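Long-range contacts in monoglyceride lipase (PDB 4ZWN), which hydrolyses monoacylglycerols, preferably monounsaturated ones, to free fatty acids and glycerol, and also takes part in the breakdown of fatty acid ethyl esters: residues S164-S169 against K260-I265; N252-N257 against D286-D291; D119-V124 against Q156-N161; G170-L175 against T273-K278. The protein carries 2 engineered substitutions. All blocks are in the same frame, centred on the assembly; numbering follows the deposited sequence.

Contact 1 of 4, residues S164-S169 against K260-I265; sequences SGYIGS and KDKPVI
Tyr166 and Ile265 anchor a short parallel ladder in which Tyr166 bonds to the residues on both sides of its partner Val264, and Ile265 in turn to Tyr166 and Gly168. Tyr166 N donates to Pro263 O at 3.1 Å, nearly straight at 169°, while Tyr166 O accepts from Ile265 N, also at 3.1 Å. Further along, Gly168 N donates to Ile265 O at 3.0 Å, and the same oxygen is approached by the CA of Ile167 at 3.4 Å in a CA-H...O contact. This is the tightly packed part. Ile167 and Ile265 lie side by side, CG1 of the former 4.0 Å from CG2 of the latter; with Ile265 CG1 anti to the backbone N (chi1 -172°), its CG2 branch is left facing Ile167. Trp323 of helix 310-326 covers both, a place suited to branched aliphatic residues. On the other face Tyr166 CB rests on Val264 CG1 at 4.1 Å, and its side chain packs against Cys150 and Tyr153 of helix 145-156. The two strands are neighbours in the parallel part of the alpha/beta-hydrolase sheet, and strand 138-143, which leads to the GXSXG motif, flanks 165-169 on its far side. Toward 260-263 the pairing gives way to a partly exposed end. Proline has no N-H to continue the ladder; instead Pro263 CG lies 3.1 Å from Ser164 O. The aliphatic root of Lys262 meets the edge of the Tyr166 ring, and the chain then bends so that NZ reaches the carbonyls of Asn161 and Ile163. Tyr166 OH bonds to Lys160 O.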
loop_
_atom_site.group_PDB
_atom_site.type_symbol
_atom_site.label_atom_id
_atom_site.label_comp_id
_atom_site.label_asym_id
_atom_site.label_seq_id
_atom_site.Cartn_x
_atom_site.Cartn_y
_atom_site.Cartn_z
ATOM N N SER A 164 -14.884 5.538 -1.342
ATOM C CA SER A 164 -15.705 5.517 -0.138
ATOM C C SER A 164 -14.888 5.692 1.133
ATOM O O SER A 164 -15.427 6.074 2.167
ATOM C CB SER A 164 -16.503 4.216 -0.068
ATOM O OG SER A 164 -17.503 4.191 -1.068
ATOM N N GLY A 165 -13.593 5.412 1.058
ATOM C CA GLY A 165 -12.727 5.552 2.214
ATOM C C GLY A 165 -11.274 5.261 1.903
ATOM O O GLY A 165 -10.964 4.526 0.966
ATOM N N TYR A 166 -10.378 5.837 2.698
ATOM C CA TYR A 166 -8.948 5.658 2.493
ATOM C C TYR A 166 -8.289 5.026 3.710
ATOM O O TYR A 166 -8.527 5.437 4.846
ATOM C CB TYR A 166 -8.282 6.996 2.173
ATOM C CG TYR A 166 -8.765 7.622 0.886
ATOM C CD1 TYR A 166 -9.878 8.453 0.871
ATOM C CD2 TYR A 166 -8.111 7.378 -0.316
ATOM C CE1 TYR A 166 -10.323 9.028 -0.304
ATOM C CE2 TYR A 166 -8.549 7.949 -1.497
ATOM C CZ TYR A 166 -9.657 8.774 -1.482
ATOM O OH TYR A 166 -10.101 9.344 -2.650
ATOM N N ILE A 167 -7.460 4.019 3.462
ATOM C CA ILE A 167 -6.730 3.341 4.524
ATOM C C ILE A 167 -5.235 3.362 4.244
ATOM O O ILE A 167 -4.787 2.927 3.182
ATOM C CB ILE A 167 -7.192 1.887 4.683
ATOM C CG1 ILE A 167 -8.711 1.832 4.863
ATOM C CG2 ILE A 167 -6.467 1.232 5.848
ATOM C CD1 ILE A 167 -9.290 0.443 4.774
ATOM N N GLY A 168 -4.468 3.871 5.199
ATOM C CA GLY A 168 -3.023 3.893 5.078
ATOM C C GLY A 168 -2.359 2.928 6.042
ATOM O O GLY A 168 -2.689 2.894 7.227
ATOM N N SER A 169 -1.427 2.133 5.527
ATOM C CA SER A 169 -0.656 1.210 6.348
ATOM C C SER A 169 0.788 1.671 6.431
ATOM O O SER A 169 1.554 1.486 5.482
ATOM C CB SER A 169 -0.723 -0.209 5.783
ATOM O OG SER A 169 0.211 -1.059 6.429
ATOM N N LYS A 260 -13.288 16.260 0.332
ATOM C CA LYS A 260 -14.067 16.786 1.450
ATOM C C LYS A 260 -14.779 15.707 2.259
ATOM O O LYS A 260 -15.601 14.957 1.731
ATOM C CB LYS A 260 -15.090 17.809 0.945
ATOM C CG LYS A 260 -15.836 18.549 2.052
ATOM C CD LYS A 260 -16.553 19.773 1.505
ATOM C CE LYS A 260 -17.320 20.508 2.593
ATOM N NZ LYS A 260 -18.465 19.708 3.109
ATOM N N ASP A 261 -14.426 15.634 3.540
ATOM C CA ASP A 261 -15.105 14.779 4.512
ATOM C C ASP A 261 -15.102 13.292 4.148
ATOM O O ASP A 261 -16.025 12.559 4.504
ATOM C CB ASP A 261 -16.550 15.257 4.708
ATOM C CG ASP A 261 -16.630 16.659 5.292
ATOM O OD1 ASP A 261 -15.825 16.977 6.194
ATOM O OD2 ASP A 261 -17.498 17.443 4.846
ATOM N N LYS A 262 -14.070 12.845 3.443
ATOM C CA LYS A 262 -13.915 11.418 3.184
ATOM C C LYS A 262 -13.237 10.756 4.375
ATOM O O LYS A 262 -12.246 11.273 4.895
ATOM C CB LYS A 262 -13.111 11.172 1.908
ATOM C CG LYS A 262 -13.864 11.491 0.630
ATOM C CD LYS A 262 -15.022 10.532 0.416
ATOM C CE LYS A 262 -15.722 10.819 -0.897
ATOM N NZ LYS A 262 -16.822 9.856 -1.153
ATOM N N PRO A 263 -13.777 9.613 4.824
ATOM C CA PRO A 263 -13.213 8.904 5.977
ATOM C C PRO A 263 -11.768 8.456 5.755
ATOM O O PRO A 263 -11.448 7.854 4.730
ATOM C CB PRO A 263 -14.146 7.697 6.148
ATOM C CG PRO A 263 -14.889 7.581 4.870
ATOM C CD PRO A 263 -14.989 8.959 4.306
ATOM N N VAL A 264 -10.905 8.778 6.715
ATOM C CA VAL A 264 -9.502 8.380 6.674
ATOM C C VAL A 264 -9.132 7.607 7.920
ATOM O O VAL A 264 -9.581 7.940 9.019
ATOM C CB VAL A 264 -8.545 9.590 6.584
ATOM C CG1 VAL A 264 -7.510 9.364 5.489
ATOM C CG2 VAL A 264 -9.311 10.882 6.389
ATOM N N ILE A 265 -8.310 6.582 7.762
ATOM C CA ILE A 265 -7.718 5.951 8.921
ATOM C C ILE A 265 -6.309 5.484 8.567
ATOM O O ILE A 265 -6.072 4.887 7.514
ATOM C CB ILE A 265 -8.571 4.775 9.451
ATOM C CG1 ILE A 265 -8.027 4.243 10.784
ATOM C CG2 ILE A 265 -8.722 3.657 8.421
ATOM C CD1 ILE A 265 -9.027 3.424 11.586
#

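Contact 2 of 4, residues N252-N257 against D286-D291; sequences NYIQKN and DCPSAD
Gln255 folds back over the carbonyl of Asp286 because its chain, with CG anti to its own carbonyl carbon, bends sharply at the next bond (chi2 89°). Ile254 uses a different pattern: CG1 stands beside the backbone N (chi1 -60°) and the chain then runs straight, carrying CD1 to Asp286 CB at 3.9 Å, while CG2 spreads toward Cys287 and Pro288. No hydrogen bond crosses this contact; the two sides meet by shape. Asp286 O sits above the flat amide of Gln255, 3.4 Å from CG and 3.6 Å from NE2, rather than at the end of an N-H. The polar ends find partners outside the two segments: Gln255 OE1 bonds to Asn249 ND2 and Asp286 OD2 pairs with Lys282. Replacing Gln255 with an alanine would probably leave Asp286 O without its cover and Asn249 ND2 without its acceptor. The ring of Pro288 fits against the helix backbone, its CG 3.7 Å from Gln255 O and its CD 3.9 Å from Ile254 CG2; a proline, rigid and without an N-H, suits a chain that has just left a helix at Cys287. The short helix is fastened at its end by Asn257, whose ND2 donates to Tyr253 O at 2.8 Å, in the carbonyl plane and on a lone pair, beside the helical bond from Asn257 N. The contact joins helix 253-257 to the loop running from helix 277-286 into strand 292-297. Tyr253 leans on helix 145-156, and Cys287 and Ser289 pack against Val264 of strand 264-269.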
loop_
_atom_site.group_PDB
_atom_site.type_symbol
_atom_site.label_atom_id
_atom_site.label_comp_id
_atom_site.label_asym_id
_atom_site.label_seq_id
_atom_site.Cartn_x
_atom_site.Cartn_y
_atom_site.Cartn_z
ATOM N N ASN A 252 -0.847 24.767 2.954
ATOM C CA ASN A 252 -2.013 23.964 3.299
ATOM C C ASN A 252 -2.526 23.115 2.147
ATOM O O ASN A 252 -3.725 23.098 1.860
ATOM C CB ASN A 252 -3.141 24.861 3.817
ATOM C CG ASN A 252 -2.890 25.338 5.223
ATOM O OD1 ASN A 252 -2.019 24.809 5.908
ATOM N ND2 ASN A 252 -3.655 26.328 5.669
ATOM N N TYR A 253 -1.607 22.411 1.491
ATOM C CA TYR A 253 -1.962 21.547 0.376
ATOM C C TYR A 253 -3.018 20.523 0.774
ATOM O O TYR A 253 -3.968 20.272 0.032
ATOM C CB TYR A 253 -0.724 20.833 -0.159
ATOM C CG TYR A 253 -1.036 19.833 -1.243
ATOM C CD1 TYR A 253 -1.249 20.245 -2.551
ATOM C CD2 TYR A 253 -1.118 18.476 -0.962
ATOM C CE1 TYR A 253 -1.539 19.334 -3.548
ATOM C CE2 TYR A 253 -1.404 17.555 -1.952
ATOM C CZ TYR A 253 -1.614 17.990 -3.244
ATOM O OH TYR A 253 -1.899 17.077 -4.233
ATOM N N ILE A 254 -2.844 19.936 1.953
ATOM C CA ILE A 254 -3.748 18.899 2.422
ATOM C C ILE A 254 -5.140 19.460 2.697
ATOM O O ILE A 254 -6.134 18.921 2.212
ATOM C CB ILE A 254 -3.200 18.215 3.690
ATOM C CG1 ILE A 254 -1.839 17.581 3.388
ATOM C CG2 ILE A 254 -4.186 17.173 4.200
ATOM C CD1 ILE A 254 -1.204 16.880 4.563
ATOM N N GLN A 255 -5.206 20.551 3.458
ATOM C CA GLN A 255 -6.486 21.164 3.805
ATOM C C GLN A 255 -7.285 21.577 2.571
ATOM O O GLN A 255 -8.511 21.495 2.563
ATOM C CB GLN A 255 -6.277 22.388 4.704
ATOM C CG GLN A 255 -5.755 22.078 6.094
ATOM C CD GLN A 255 -4.245 22.046 6.161
ATOM O OE1 GLN A 255 -3.570 21.868 5.145
ATOM N NE2 GLN A 255 -3.703 22.223 7.360
ATOM N N LYS A 256 -6.586 22.017 1.531
ATOM C CA LYS A 256 -7.243 22.557 0.344
ATOM C C LYS A 256 -7.686 21.489 -0.651
ATOM O O LYS A 256 -8.700 21.654 -1.327
ATOM C CB LYS A 256 -6.318 23.550 -0.365
ATOM C CG LYS A 256 -6.059 24.833 0.405
ATOM C CD LYS A 256 -5.115 25.741 -0.369
ATOM C CE LYS A 256 -4.728 26.966 0.442
ATOM N NZ LYS A 256 -3.797 27.841 -0.319
ATOM N N ASN A 257 -6.935 20.397 -0.746
ATOM C CA ASN A 257 -7.163 19.433 -1.819
ATOM C C ASN A 257 -7.720 18.081 -1.375
ATOM O O ASN A 257 -8.210 17.311 -2.203
ATOM C CB ASN A 257 -5.862 19.214 -2.591
ATOM C CG ASN A 257 -5.360 20.481 -3.247
ATOM O OD1 ASN A 257 -5.766 20.820 -4.359
ATOM N ND2 ASN A 257 -4.475 21.195 -2.560
ATOM N N ASP A 286 -3.206 17.504 10.044
ATOM C CA ASP A 286 -3.421 18.435 8.938
ATOM C C ASP A 286 -4.672 18.109 8.120
ATOM O O ASP A 286 -5.220 18.982 7.446
ATOM C CB ASP A 286 -2.202 18.458 8.007
ATOM C CG ASP A 286 -0.947 18.974 8.689
ATOM O OD1 ASP A 286 -1.062 19.679 9.715
ATOM O OD2 ASP A 286 0.160 18.677 8.189
ATOM N N CYS A 287 -5.114 16.856 8.171
ATOM C CA CYS A 287 -6.256 16.416 7.368
ATOM C C CYS A 287 -7.537 17.129 7.784
ATOM O O CYS A 287 -7.885 17.147 8.963
ATOM C CB CYS A 287 -6.439 14.901 7.479
ATOM S SG CYS A 287 -7.734 14.214 6.414
ATOM N N PRO A 288 -8.245 17.720 6.809
ATOM C CA PRO A 288 -9.443 18.530 7.058
ATOM C C PRO A 288 -10.710 17.703 7.263
ATOM O O PRO A 288 -11.720 18.246 7.711
ATOM C CB PRO A 288 -9.556 19.372 5.787
ATOM C CG PRO A 288 -8.999 18.485 4.726
ATOM C CD PRO A 288 -7.880 17.707 5.379
ATOM N N SER A 289 -10.652 16.415 6.939
ATOM C CA SER A 289 -11.824 15.547 7.026
ATOM C C SER A 289 -12.354 15.424 8.449
ATOM O O SER A 289 -11.584 15.441 9.411
ATOM C CB SER A 289 -11.498 14.156 6.483
ATOM O OG SER A 289 -12.604 13.286 6.647
ATOM N N ALA A 290 -13.672 15.294 8.569
ATOM C CA ALA A 290 -14.323 15.148 9.867
ATOM C C ALA A 290 -14.143 13.737 10.422
ATOM O O ALA A 290 -14.028 13.543 11.633
ATOM C CB ALA A 290 -15.796 15.484 9.757
ATOM N N ASP A 291 -14.120 12.757 9.523
ATOM C CA ASP A 291 -13.935 11.359 9.890
ATOM C C ASP A 291 -12.485 10.945 9.623
ATOM O O ASP A 291 -12.164 10.431 8.553
ATOM C CB ASP A 291 -14.910 10.475 9.102
ATOM C CG ASP A 291 -15.034 9.069 9.669
ATOM O OD1 ASP A 291 -14.196 8.672 10.504
ATOM O OD2 ASP A 291 -15.975 8.354 9.264
#

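Contact 3 of 4, residues D119-V124 against Q156-N161; sequences DLEHFV and QGKHKN
Glu121 carries the hydrogen bonding of this contact. Lys158 N donates to Glu121 OE2 at 2.7 Å, almost straight at 173°, meeting the oxygen on its syn side and slightly out of the carboxylate plane. With CG anti to the carbonyl carbon and a further turn at chi2 (-74°), the glutamate is bent so that its carboxylate meets the turn. Its other oxygen, OE1, bonds to Tyr153 OH, so both ends of the carboxylate are held. Substituting an alanine for Glu121 would remove the carboxylate, and Lys158 N and Tyr153 OH would probably be left without that acceptor. Van der Waals contacts follow. Lys158 CB lies 3.3 Å from Glu121 OE2, and His159 presents CD2 at its ring edge to Glu121 OE1 at 3.4 Å, ring and carboxylate planes being 61° apart. Val124 CG1, anti to its backbone N, reaches the same CD2 at 4.1 Å; a branched aliphatic residue suits this buried helix face. Charged groups gather round this pair. Lys158 NZ stays 5.2 Å from Glu121 OE1 and makes its salt bridge with Glu125 instead, while the two ring nitrogens of His159 bond to Glu125 and Glu162, surroundings that would probably stabilise a positive imidazole. Gly157 to Lys160 form a type I beta turn, closed by a weak bond, in the link from helix 145-156 to strand 165-169. That link completes a beta-alpha-beta crossover from strand 138-143, of the kind that builds the alpha/beta-hydrolase fold, here tied to the adjacent helix 113-134.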
loop_
_atom_site.group_PDB
_atom_site.type_symbol
_atom_site.label_atom_id
_atom_site.label_comp_id
_atom_site.label_asym_id
_atom_site.label_seq_id
_atom_site.Cartn_x
_atom_site.Cartn_y
_atom_site.Cartn_z
ATOM N N ASP A 119 -1.478 4.835 -14.159
ATOM C CA ASP A 119 -1.814 3.419 -14.058
ATOM C C ASP A 119 -2.889 3.213 -13.004
ATOM O O ASP A 119 -3.799 2.406 -13.183
ATOM C CB ASP A 119 -0.582 2.579 -13.710
ATOM C CG ASP A 119 0.474 2.605 -14.797
ATOM O OD1 ASP A 119 0.134 2.906 -15.961
ATOM O OD2 ASP A 119 1.647 2.318 -14.484
ATOM N N LEU A 120 -2.775 3.952 -11.905
ATOM C CA LEU A 120 -3.725 3.842 -10.806
ATOM C C LEU A 120 -5.129 4.244 -11.246
ATOM O O LEU A 120 -6.098 3.555 -10.932
ATOM C CB LEU A 120 -3.278 4.700 -9.618
ATOM C CG LEU A 120 -4.159 4.637 -8.366
ATOM C CD1 LEU A 120 -4.361 3.197 -7.913
ATOM C CD2 LEU A 120 -3.551 5.463 -7.249
ATOM N N GLU A 121 -5.234 5.350 -11.979
ATOM C CA GLU A 121 -6.531 5.821 -12.461
ATOM C C GLU A 121 -7.206 4.772 -13.336
ATOM O O GLU A 121 -8.428 4.621 -13.305
ATOM C CB GLU A 121 -6.384 7.132 -13.241
ATOM C CG GLU A 121 -5.880 8.317 -12.425
ATOM C CD GLU A 121 -6.925 8.891 -11.481
ATOM O OE1 GLU A 121 -8.035 8.327 -11.382
ATOM O OE2 GLU A 121 -6.633 9.921 -10.838
ATOM N N HIS A 122 -6.405 4.044 -14.108
ATOM C CA HIS A 122 -6.926 2.996 -14.978
ATOM C C HIS A 122 -7.607 1.879 -14.193
ATOM O O HIS A 122 -8.681 1.411 -14.575
ATOM C CB HIS A 122 -5.811 2.398 -15.836
ATOM C CG HIS A 122 -6.226 1.167 -16.579
ATOM N ND1 HIS A 122 -6.967 1.214 -17.741
ATOM C CD2 HIS A 122 -6.027 -0.145 -16.313
ATOM C CE1 HIS A 122 -7.195 -0.016 -18.165
ATOM N NE2 HIS A 122 -6.637 -0.860 -17.316
ATOM N N PHE A 123 -6.976 1.452 -13.104
ATOM C CA PHE A 123 -7.488 0.338 -12.314
ATOM C C PHE A 123 -8.553 0.787 -11.326
ATOM O O PHE A 123 -9.362 -0.021 -10.870
ATOM C CB PHE A 123 -6.348 -0.363 -11.579
ATOM C CG PHE A 123 -5.455 -1.157 -12.481
ATOM C CD1 PHE A 123 -5.858 -2.395 -12.959
ATOM C CD2 PHE A 123 -4.218 -0.667 -12.863
ATOM C CE1 PHE A 123 -5.043 -3.130 -13.796
ATOM C CE2 PHE A 123 -3.397 -1.396 -13.699
ATOM C CZ PHE A 123 -3.810 -2.631 -14.167
ATOM N N VAL A 124 -8.550 2.073 -10.997
ATOM C CA VAL A 124 -9.621 2.645 -10.196
ATOM C C VAL A 124 -10.912 2.611 -11.004
ATOM O O VAL A 124 -11.944 2.139 -10.527
ATOM C CB VAL A 124 -9.309 4.093 -9.758
ATOM C CG1 VAL A 124 -10.580 4.812 -9.336
ATOM C CG2 VAL A 124 -8.290 4.101 -8.633
ATOM N N GLN A 156 -5.387 14.286 -5.007
ATOM C CA GLN A 156 -5.163 14.594 -6.415
ATOM C C GLN A 156 -5.887 13.661 -7.383
ATOM O O GLN A 156 -5.907 13.914 -8.587
ATOM C CB GLN A 156 -3.665 14.561 -6.718
ATOM C CG GLN A 156 -3.080 13.162 -6.774
ATOM C CD GLN A 156 -1.582 13.170 -6.986
ATOM O OE1 GLN A 156 -0.820 13.528 -6.090
ATOM N NE2 GLN A 156 -1.151 12.780 -8.179
ATOM N N GLY A 157 -6.473 12.588 -6.864
ATOM C CA GLY A 157 -7.121 11.593 -7.701
ATOM C C GLY A 157 -8.301 12.120 -8.497
ATOM O O GLY A 157 -9.066 12.955 -8.016
ATOM N N LYS A 158 -8.447 11.626 -9.723
ATOM C CA LYS A 158 -9.556 12.026 -10.581
ATOM C C LYS A 158 -10.892 11.607 -9.991
ATOM O O LYS A 158 -11.907 12.278 -10.181
ATOM C CB LYS A 158 -9.400 11.426 -11.973
ATOM C CG LYS A 158 -8.978 12.418 -13.034
ATOM C CD LYS A 158 -8.857 11.727 -14.375
ATOM C CE LYS A 158 -10.152 11.018 -14.735
ATOM N NZ LYS A 158 -9.967 10.070 -15.867
ATOM N N HIS A 159 -10.885 10.489 -9.276
ATOM C CA HIS A 159 -12.096 9.969 -8.660
ATOM C C HIS A 159 -11.967 9.948 -7.143
ATOM O O HIS A 159 -12.493 9.055 -6.479
ATOM C CB HIS A 159 -12.398 8.571 -9.194
ATOM C CG HIS A 159 -12.409 8.491 -10.687
ATOM N ND1 HIS A 159 -13.534 8.757 -11.440
ATOM C CD2 HIS A 159 -11.427 8.190 -11.572
ATOM C CE1 HIS A 159 -13.246 8.615 -12.721
ATOM N NE2 HIS A 159 -11.974 8.274 -12.828
ATOM N N LYS A 160 -11.271 10.944 -6.600
ATOM C CA LYS A 160 -11.044 11.025 -5.160
ATOM C C LYS A 160 -12.341 11.203 -4.368
ATOM O O LYS A 160 -12.428 10.773 -3.219
ATOM C CB LYS A 160 -10.074 12.169 -4.831
ATOM C CG LYS A 160 -10.577 13.560 -5.182
ATOM C CD LYS A 160 -9.553 14.616 -4.796
ATOM C CE LYS A 160 -10.019 16.014 -5.168
ATOM N NZ LYS A 160 -8.997 17.040 -4.826
ATOM N N ASN A 161 -13.345 11.825 -4.979
ATOM C CA ASN A 161 -14.621 12.047 -4.304
ATOM C C ASN A 161 -15.565 10.857 -4.459
ATOM O O ASN A 161 -16.659 10.842 -3.897
ATOM C CB ASN A 161 -15.294 13.317 -4.831
ATOM C CG ASN A 161 -14.479 14.568 -4.554
ATOM O OD1 ASN A 161 -14.036 15.250 -5.478
ATOM N ND2 ASN A 161 -14.281 14.876 -3.276
#

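Contact 4 of 4, residues G170-L175 against T273-K278; sequences GPLIIL and TINDPK
Asn275 ND2 is held by two acceptors, Gly170 O at 3.0 Å across the contact and the hydroxyl oxygen of Ser144. Ser144 is the probable nucleophile of the Ser-His-Asp triad on its GXSXG elbow, and the backbone N of Asn275 bonds to Asp272, its probable acid, so these two loops of the alpha/beta-hydrolase fold meet at the probable catalytic site. Gly170 O lies in the amide plane of Asn275, which fixes the amide's rotation, while the donor is tilted 26° from the carbonyl plane. Leu172 CD1, at 3.3 Å, and Leu175 CD2 both pack beside Asn275 OD1. Gly170 has a positive phi of 39°, a turn that glycine adopts readily. The two segments also meet through their backbones: Asp276 N donates to Ile174 O at 2.9 Å, and a water accepts from Ile174 N at 2.6 Å and donates to Asp276 O, closing a second link. Ile174 CG1 sits between its backbone N and carbonyl carbon (chi1 47°), and from there CD1 reaches Lys278 CB at 3.9 Å. Asp276 is the N-cap of helix 277-286: its OD1 accepts from Lys278 N at 2.9 Å, met from above the carboxylate plane.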
loop_
_atom_site.group_PDB
_atom_site.type_symbol
_atom_site.label_atom_id
_atom_site.label_comp_id
_atom_site.label_asym_id
_atom_site.label_seq_id
_atom_site.Cartn_x
_atom_site.Cartn_y
_atom_site.Cartn_z
ATOM N N GLY A 170 1.151 2.255 7.572
ATOM C CA GLY A 170 2.452 2.878 7.757
ATOM C C GLY A 170 2.903 3.625 6.516
ATOM O O GLY A 170 3.929 3.283 5.929
ATOM N N PRO A 171 2.128 4.637 6.097
ATOM C CA PRO A 171 2.363 5.293 4.808
ATOM C C PRO A 171 3.727 5.965 4.734
ATOM O O PRO A 171 4.196 6.525 5.725
ATOM C CB PRO A 171 1.239 6.329 4.731
ATOM C CG PRO A 171 0.893 6.611 6.150
ATOM C CD PRO A 171 1.063 5.306 6.867
ATOM N N LEU A 172 4.360 5.893 3.566
ATOM C CA LEU A 172 5.645 6.540 3.361
ATOM C C LEU A 172 5.466 8.045 3.268
ATOM O O LEU A 172 5.173 8.582 2.199
ATOM C CB LEU A 172 6.329 6.011 2.102
ATOM C CG LEU A 172 7.657 6.677 1.728
ATOM C CD1 LEU A 172 8.685 6.488 2.823
ATOM C CD2 LEU A 172 8.172 6.127 0.413
ATOM N N ILE A 173 5.629 8.719 4.399
ATOM C CA ILE A 173 5.589 10.171 4.429
ATOM C C ILE A 173 7.001 10.691 4.704
ATOM O O ILE A 173 7.577 11.404 3.882
ATOM C CB ILE A 173 4.583 10.685 5.479
ATOM C CG1 ILE A 173 3.168 10.229 5.101
ATOM C CG2 ILE A 173 4.637 12.194 5.579
ATOM C CD1 ILE A 173 2.070 10.744 6.015
ATOM N N ILE A 174 7.562 10.316 5.848
ATOM C CA ILE A 174 8.974 10.573 6.122
ATOM C C ILE A 174 9.658 9.315 6.635
ATOM O O ILE A 174 9.101 8.583 7.455
ATOM C CB ILE A 174 9.176 11.698 7.157
ATOM C CG1 ILE A 174 8.251 11.492 8.360
ATOM C CG2 ILE A 174 8.950 13.057 6.522
ATOM C CD1 ILE A 174 8.593 12.363 9.544
ATOM N N LEU A 175 10.869 9.065 6.154
ATOM C CA LEU A 175 11.661 7.951 6.656
ATOM C C LEU A 175 12.009 8.155 8.127
ATOM O O LEU A 175 12.175 9.284 8.590
ATOM C CB LEU A 175 12.940 7.777 5.836
ATOM C CG LEU A 175 12.784 7.405 4.362
ATOM C CD1 LEU A 175 14.145 7.299 3.691
ATOM C CD2 LEU A 175 12.017 6.103 4.228
ATOM N N THR A 273 10.601 1.387 12.357
ATOM C CA THR A 273 11.849 2.130 12.221
ATOM C C THR A 273 12.219 2.303 10.755
ATOM O O THR A 273 13.340 2.688 10.428
ATOM C CB THR A 273 13.004 1.439 12.960
ATOM O OG1 THR A 273 13.100 0.075 12.527
ATOM C CG2 THR A 273 12.769 1.478 14.463
ATOM N N ILE A 274 11.264 2.015 9.876
ATOM C CA ILE A 274 11.440 2.240 8.447
ATOM C C ILE A 274 10.759 3.549 8.054
ATOM O O ILE A 274 11.410 4.476 7.576
ATOM C CB ILE A 274 10.880 1.069 7.618
ATOM C CG1 ILE A 274 11.651 -0.213 7.944
ATOM C CG2 ILE A 274 10.962 1.375 6.128
ATOM C CD1 ILE A 274 11.204 -1.424 7.156
ATOM N N ASN A 275 9.447 3.620 8.265
ATOM C CA ASN A 275 8.706 4.863 8.081
ATOM C C ASN A 275 8.325 5.464 9.430
ATOM O O ASN A 275 7.680 4.811 10.247
ATOM C CB ASN A 275 7.451 4.634 7.235
ATOM C CG ASN A 275 7.774 4.216 5.813
ATOM O OD1 ASN A 275 8.902 4.382 5.347
ATOM N ND2 ASN A 275 6.782 3.679 5.112
ATOM N N ASP A 276 8.728 6.709 9.662
ATOM C CA ASP A 276 8.500 7.354 10.951
ATOM C C ASP A 276 7.017 7.575 11.230
ATOM O O ASP A 276 6.298 8.136 10.399
ATOM C CB ASP A 276 9.243 8.690 11.015
ATOM C CG ASP A 276 9.552 9.118 12.437
ATOM O OD1 ASP A 276 8.678 8.983 13.316
ATOM O OD2 ASP A 276 10.682 9.590 12.680
ATOM N N PRO A 277 6.554 7.132 12.410
ATOM C CA PRO A 277 5.186 7.398 12.868
ATOM C C PRO A 277 4.869 8.892 12.928
ATOM O O PRO A 277 3.695 9.263 12.902
ATOM C CB PRO A 277 5.161 6.776 14.266
ATOM C CG PRO A 277 6.174 5.688 14.204
ATOM C CD PRO A 277 7.269 6.217 13.321
ATOM N N LYS A 278 5.903 9.727 13.004
ATOM C CA LYS A 278 5.737 11.180 13.009
ATOM C C LYS A 278 4.979 11.671 11.776
ATOM O O LYS A 278 4.210 12.626 11.852
ATOM C CB LYS A 278 7.101 11.876 13.090
ATOM C CG LYS A 278 7.746 11.861 14.477
ATOM C CD LYS A 278 9.138 12.500 14.449
ATOM C CE LYS A 278 9.790 12.511 15.826
ATOM N NZ LYS A 278 9.905 11.145 16.416
HETATM O O HOH W 1 6.447 8.632 7.553
#

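In the fold
Contacts 1 and 4 follow one another along two chain sections: strand 165-169 runs on into 170-175, and strand 264-269 leads by way of Asp272 to 273-278. Their centres are 18 Å apart, and along this line the probable active site is approached: Gly168 lies about 9 Å from the side chain of Ser144, whereas the side chain of Asn275 is about 3 Å from the side chains of Ser144 and His302. Contacts 2 and 3 lie away from the site. Contact 2, centred 11 Å from contact 1, joins it through Lys262 O with Ser289 OG and Val264 N with Asp291 O; Lys160 NZ of contact 3 reaches Asn257 O of contact 2.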